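Local coordinates for protein putative Acetyltransferase from the GNAT family (Novosphingobium aromaticivorans DSM 12444, PDB 3EC4) that probably acts as an acyltransferase of the GNAT family, transferring groups other than aminoacyl groups, at residues H6-Q20 against G148-V160. Numbering follows the deposited sequence.
Sequences HPLDRPVWNSLGGPQ and GERMRPAPNLAEV
Gln20 reaches from just beyond helix 11-17 to the loop 150-156 and binds its backbone twice. Its CG stands anti to the carbonyl carbon (chi1 -72°), and the chain runs on extended, which carries the amide to the loop. CD lies 3.5 Å from Arg152 N. OE1 accepts the N-H of Arg152 at 2.9 Å, and this donor sits above the carbonyl plane, off the lone pairs. NE2 gives a straighter bond to Arg150 O, also 2.9 Å, with the acceptor in the amide plane. The two bonds fix the rotation of the amide. The Arg152 guanidinium stands nearly perpendicular to it, with NE2 at its edge and 3.7 Å from Arg152 CG. With alanine in place of Gln20, Arg150 O and Arg152 N would probably lose these partners, and the loop a tie to the helix end.

Pro153 packs against the helix and the 3-10 segment 7-9 before it. Its CG touches Leu8 CD2 and Pro11 CB, each at 3.8 Å. Leu157 CD1 meets Pro7 CB at 3.7 Å and also touches Leu8. Selenomethionine Met151 brings SE to Val12 CG2. Pro19 CG comes within 3.2 Å of Arg152 O. Arg150 grips Glu159 side-on. Glu159 OE1 accepts from both Arg150 NE and Met151 N, so the loop's start is bonded to strand 157-165.

The loop is the connection of a beta hairpin, strands 142-149 and 157-165 of the GNAT sheet. Helix 11-17 packs against this connection. Tyr194 of strand 192-198 touches Met151 and Pro153, while Met219 of strand 214-226 touches Pro11.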
loop_
_atom_site.group_PDB
_atom_site.type_symbol
_atom_site.label_atom_id
_atom_site.label_comp_id
_atom_site.label_asym_id
_atom_site.label_seq_id
_atom_site.Cartn_x
_atom_site.Cartn_y
_atom_site.Cartn_z
ATOM N N HIS A 6 -18.457 3.290 -0.679
ATOM C CA HIS A 6 -17.603 2.370 -1.426
ATOM C C HIS A 6 -16.563 1.715 -0.497
ATOM O O HIS A 6 -16.097 2.355 0.453
ATOM C CB HIS A 6 -16.907 3.197 -2.494
ATOM C CG HIS A 6 -16.380 2.403 -3.637
ATOM N ND1 HIS A 6 -15.273 1.594 -3.533
ATOM C CD2 HIS A 6 -16.788 2.320 -4.921
ATOM C CE1 HIS A 6 -15.030 1.034 -4.698
ATOM N NE2 HIS A 6 -15.935 1.459 -5.559
ATOM N N PRO A 7 -16.223 0.423 -0.726
ATOM C CA PRO A 7 -15.137 -0.198 0.031
ATOM C C PRO A 7 -13.839 0.584 0.031
ATOM O O PRO A 7 -13.122 0.565 1.034
ATOM C CB PRO A 7 -14.926 -1.549 -0.683
ATOM C CG PRO A 7 -16.241 -1.861 -1.248
ATOM C CD PRO A 7 -16.822 -0.532 -1.673
ATOM N N LEU A 8 -13.551 1.280 -1.071
ATOM C CA LEU A 8 -12.302 2.046 -1.164
ATOM C C LEU A 8 -12.335 3.373 -0.386
ATOM O O LEU A 8 -11.315 4.050 -0.271
ATOM C CB LEU A 8 -11.948 2.294 -2.613
ATOM C CG LEU A 8 -11.638 1.119 -3.535
ATOM C CD1 LEU A 8 -11.203 1.752 -4.861
ATOM C CD2 LEU A 8 -10.505 0.282 -2.912
ATOM N N ASP A 9 -13.483 3.767 0.134
ATOM C CA ASP A 9 -13.528 4.976 0.979
ATOM C C ASP A 9 -12.818 4.785 2.313
ATOM O O ASP A 9 -12.431 5.745 2.969
ATOM C CB ASP A 9 -14.958 5.413 1.228
ATOM C CG ASP A 9 -15.639 5.917 -0.005
ATOM O OD1 ASP A 9 -14.986 6.246 -1.016
ATOM O OD2 ASP A 9 -16.872 5.920 0.022
ATOM N N ARG A 10 -12.739 3.555 2.779
ATOM C CA ARG A 10 -12.041 3.265 4.013
ATOM C C ARG A 10 -11.233 1.998 3.842
ATOM O O ARG A 10 -11.658 0.922 4.281
ATOM C CB ARG A 10 -13.030 3.131 5.169
ATOM C CG ARG A 10 -13.899 4.367 5.458
ATOM C CD ARG A 10 -14.499 4.279 6.875
ATOM N NE ARG A 10 -13.416 4.406 7.824
ATOM C CZ ARG A 10 -13.403 3.956 9.077
ATOM N NH1 ARG A 10 -14.449 3.346 9.620
ATOM N NH2 ARG A 10 -12.302 4.141 9.789
ATOM N N PRO A 11 -10.119 2.080 3.091
ATOM C CA PRO A 11 -9.449 0.844 2.635
ATOM C C PRO A 11 -8.792 0.061 3.768
ATOM O O PRO A 11 -8.799 -1.162 3.746
ATOM C CB PRO A 11 -8.454 1.332 1.558
ATOM C CG PRO A 11 -8.351 2.793 1.736
ATOM C CD PRO A 11 -9.497 3.292 2.557
ATOM N N VAL A 12 -8.323 0.745 4.798
ATOM C CA VAL A 12 -7.752 0.044 5.967
ATOM C C VAL A 12 -8.846 -0.653 6.767
ATOM O O VAL A 12 -8.735 -1.840 7.108
ATOM C CB VAL A 12 -6.961 1.038 6.895
ATOM C CG1 VAL A 12 -6.430 0.296 8.124
ATOM C CG2 VAL A 12 -5.853 1.710 6.117
ATOM N N TRP A 13 -9.873 0.119 7.128
ATOM C CA TRP A 13 -10.988 -0.393 7.876
ATOM C C TRP A 13 -11.584 -1.595 7.166
ATOM O O TRP A 13 -11.735 -2.677 7.751
ATOM C CB TRP A 13 -12.014 0.704 8.108
ATOM C CG TRP A 13 -13.234 0.279 8.909
ATOM C CD1 TRP A 13 -14.469 0.025 8.410
ATOM C CD2 TRP A 13 -13.340 0.120 10.338
ATOM N NE1 TRP A 13 -15.339 -0.281 9.414
ATOM C CE2 TRP A 13 -14.676 -0.250 10.612
ATOM C CE3 TRP A 13 -12.436 0.223 11.400
ATOM C CZ2 TRP A 13 -15.138 -0.515 11.907
ATOM C CZ3 TRP A 13 -12.890 -0.026 12.681
ATOM C CH2 TRP A 13 -14.237 -0.416 12.922
ATOM N N ASN A 14 -11.846 -1.413 5.879
ATOM C CA ASN A 14 -12.594 -2.409 5.152
ATOM C C ASN A 14 -11.780 -3.673 4.847
ATOM O O ASN A 14 -12.308 -4.774 4.925
ATOM C CB ASN A 14 -13.182 -1.780 3.929
ATOM C CG ASN A 14 -14.335 -0.860 4.259
ATOM O OD1 ASN A 14 -15.036 -1.024 5.283
ATOM N ND2 ASN A 14 -14.574 0.081 3.387
ATOM N N SER A 15 -10.495 -3.497 4.563
ATOM C CA SER A 15 -9.627 -4.674 4.320
ATOM C C SER A 15 -9.506 -5.513 5.586
ATOM O O SER A 15 -9.607 -6.726 5.538
ATOM C CB SER A 15 -8.241 -4.262 3.777
ATOM O OG SER A 15 -7.511 -3.469 4.691
ATOM N N LEU A 16 -9.292 -4.851 6.718
ATOM C CA LEU A 16 -9.108 -5.547 7.997
ATOM C C LEU A 16 -10.381 -6.144 8.595
ATOM O O LEU A 16 -10.311 -7.046 9.433
ATOM C CB LEU A 16 -8.437 -4.616 9.015
ATOM C CG LEU A 16 -7.017 -4.170 8.695
ATOM C CD1 LEU A 16 -6.547 -3.133 9.756
ATOM C CD2 LEU A 16 -6.094 -5.416 8.627
ATOM N N GLY A 17 -11.540 -5.654 8.163
ATOM C CA GLY A 17 -12.816 -6.286 8.478
ATOM C C GLY A 17 -13.320 -7.259 7.435
ATOM O O GLY A 17 -14.253 -8.026 7.710
ATOM N N GLY A 18 -12.665 -7.265 6.277
ATOM C CA GLY A 18 -13.057 -8.052 5.115
ATOM C C GLY A 18 -12.049 -9.113 4.770
ATOM O O GLY A 18 -11.683 -9.869 5.645
ATOM N N PRO A 19 -11.616 -9.187 3.480
ATOM C CA PRO A 19 -10.702 -10.240 3.052
ATOM C C PRO A 19 -9.464 -10.448 3.948
ATOM O O PRO A 19 -9.034 -11.568 4.099
ATOM C CB PRO A 19 -10.311 -9.824 1.618
ATOM C CG PRO A 19 -11.404 -8.986 1.157
ATOM C CD PRO A 19 -12.021 -8.314 2.357
ATOM N N GLN A 20 -8.919 -9.372 4.563
ATOM C CA GLN A 20 -7.719 -9.506 5.395
ATOM C C GLN A 20 -7.962 -9.479 6.910
ATOM O O GLN A 20 -7.115 -9.047 7.714
ATOM C CB GLN A 20 -6.678 -8.453 4.916
ATOM C CG GLN A 20 -6.124 -8.858 3.584
ATOM C CD GLN A 20 -5.535 -7.704 2.809
ATOM O OE1 GLN A 20 -5.916 -6.552 3.026
ATOM N NE2 GLN A 20 -4.653 -7.998 1.867
ATOM N N GLY A 148 4.347 -5.097 -5.813
ATOM C CA GLY A 148 3.539 -6.116 -5.207
ATOM C C GLY A 148 2.098 -5.722 -4.985
ATOM O O GLY A 148 1.606 -4.685 -5.477
ATOM N N GLU A 149 1.462 -6.565 -4.200
ATOM C CA GLU A 149 0.081 -6.420 -3.778
ATOM C C GLU A 149 -0.009 -6.095 -2.306
ATOM O O GLU A 149 0.794 -6.589 -1.514
ATOM C CB GLU A 149 -0.667 -7.718 -4.013
ATOM C CG GLU A 149 -0.568 -8.222 -5.439
ATOM C CD GLU A 149 -1.210 -9.554 -5.643
ATOM O OE1 GLU A 149 -1.127 -10.411 -4.744
ATOM O OE2 GLU A 149 -1.776 -9.769 -6.745
ATOM N N ARG A 150 -1.021 -5.321 -1.933
ATOM C CA ARG A 150 -1.236 -5.008 -0.524
ATOM C C ARG A 150 -2.696 -5.156 -0.095
ATOM O O ARG A 150 -3.183 -6.292 -0.022
ATOM C CB ARG A 150 -0.597 -3.659 -0.195
ATOM C CG ARG A 150 -0.358 -3.385 1.260
ATOM C CD ARG A 150 0.444 -2.124 1.481
ATOM N NE ARG A 150 -0.278 -0.927 1.129
ATOM C CZ ARG A 150 0.230 0.306 1.217
ATOM N NH1 ARG A 150 1.472 0.543 1.654
ATOM N NH2 ARG A 150 -0.495 1.322 0.851
HETATM N N MSE A 151 -3.399 -4.063 0.224
HETATM C CA MSE A 151 -4.716 -4.177 0.862
HETATM C C MSE A 151 -5.796 -4.699 -0.088
HETATM O O MSE A 151 -5.745 -4.515 -1.325
HETATM C CB MSE A 151 -5.179 -2.840 1.464
HETATM C CG MSE A 151 -4.211 -2.273 2.427
HETATM SE SE MSE A 151 -4.926 -0.740 3.359
HETATM C CE MSE A 151 -3.262 0.296 3.408
ATOM N N ARG A 152 -6.779 -5.358 0.506
ATOM C CA ARG A 152 -7.907 -5.897 -0.235
ATOM C C ARG A 152 -9.194 -5.523 0.489
ATOM O O ARG A 152 -9.668 -6.277 1.301
ATOM C CB ARG A 152 -7.787 -7.410 -0.357
ATOM C CG ARG A 152 -6.601 -7.820 -1.241
ATOM C CD ARG A 152 -6.309 -9.284 -1.155
ATOM N NE ARG A 152 -5.155 -9.594 -1.968
ATOM C CZ ARG A 152 -5.185 -9.859 -3.261
ATOM N NH1 ARG A 152 -6.337 -9.990 -3.896
ATOM N NH2 ARG A 152 -4.038 -10.065 -3.912
ATOM N N PRO A 153 -9.721 -4.308 0.213
ATOM C CA PRO A 153 -10.894 -3.771 0.903
ATOM C C PRO A 153 -12.221 -4.532 0.691
ATOM O O PRO A 153 -13.145 -4.382 1.474
ATOM C CB PRO A 153 -10.964 -2.329 0.391
ATOM C CG PRO A 153 -9.533 -1.996 -0.017
ATOM C CD PRO A 153 -9.114 -3.306 -0.681
ATOM N N ALA A 154 -12.289 -5.286 -0.397
ATOM C CA ALA A 154 -13.351 -6.214 -0.707
ATOM C C ALA A 154 -12.786 -7.328 -1.603
ATOM O O ALA A 154 -11.716 -7.157 -2.214
ATOM C CB ALA A 154 -14.528 -5.497 -1.396
ATOM N N PRO A 155 -13.478 -8.479 -1.684
ATOM C CA PRO A 155 -12.948 -9.583 -2.481
ATOM C C PRO A 155 -12.508 -9.232 -3.904
ATOM O O PRO A 155 -11.518 -9.792 -4.371
ATOM C CB PRO A 155 -14.089 -10.603 -2.465
ATOM C CG PRO A 155 -14.726 -10.357 -1.118
ATOM C CD PRO A 155 -14.746 -8.847 -1.042
ATOM N N ASN A 156 -13.198 -8.306 -4.570
ATOM C CA ASN A 156 -12.870 -7.948 -5.959
ATOM C C ASN A 156 -11.979 -6.692 -6.105
ATOM O O ASN A 156 -11.883 -6.148 -7.198
ATOM C CB ASN A 156 -14.169 -7.696 -6.712
ATOM C CG ASN A 156 -14.834 -6.413 -6.265
ATOM O OD1 ASN A 156 -14.880 -6.091 -5.060
ATOM N ND2 ASN A 156 -15.305 -5.647 -7.224
ATOM N N LEU A 157 -11.368 -6.224 -5.012
ATOM C CA LEU A 157 -10.457 -5.070 -5.053
ATOM C C LEU A 157 -9.092 -5.468 -4.499
ATOM O O LEU A 157 -9.008 -6.191 -3.519
ATOM C CB LEU A 157 -11.012 -3.892 -4.219
ATOM C CG LEU A 157 -12.341 -3.329 -4.738
ATOM C CD1 LEU A 157 -13.050 -2.481 -3.676
ATOM C CD2 LEU A 157 -12.015 -2.540 -6.008
ATOM N N ALA A 158 -8.022 -4.958 -5.115
ATOM C CA ALA A 158 -6.669 -5.314 -4.712
ATOM C C ALA A 158 -5.740 -4.137 -4.961
ATOM O O ALA A 158 -5.771 -3.559 -6.034
ATOM C CB ALA A 158 -6.182 -6.543 -5.466
ATOM N N GLU A 159 -4.907 -3.829 -3.971
ATOM C CA GLU A 159 -4.015 -2.695 -4.043
ATOM C C GLU A 159 -2.657 -3.022 -4.666
ATOM O O GLU A 159 -1.983 -3.950 -4.255
ATOM C CB GLU A 159 -3.784 -2.146 -2.630
ATOM C CG GLU A 159 -3.107 -0.775 -2.626
ATOM C CD GLU A 159 -2.818 -0.278 -1.230
ATOM O OE1 GLU A 159 -2.724 -1.133 -0.333
ATOM O OE2 GLU A 159 -2.640 0.961 -1.056
ATOM N N VAL A 160 -2.255 -2.216 -5.639
ATOM C CA VAL A 160 -0.862 -2.166 -6.108
ATOM C C VAL A 160 0.017 -1.328 -5.175
ATOM O O VAL A 160 -0.324 -0.194 -4.865
ATOM C CB VAL A 160 -0.782 -1.579 -7.524
ATOM C CG1 VAL A 160 0.658 -1.624 -8.009
ATOM C CG2 VAL A 160 -1.731 -2.411 -8.466
#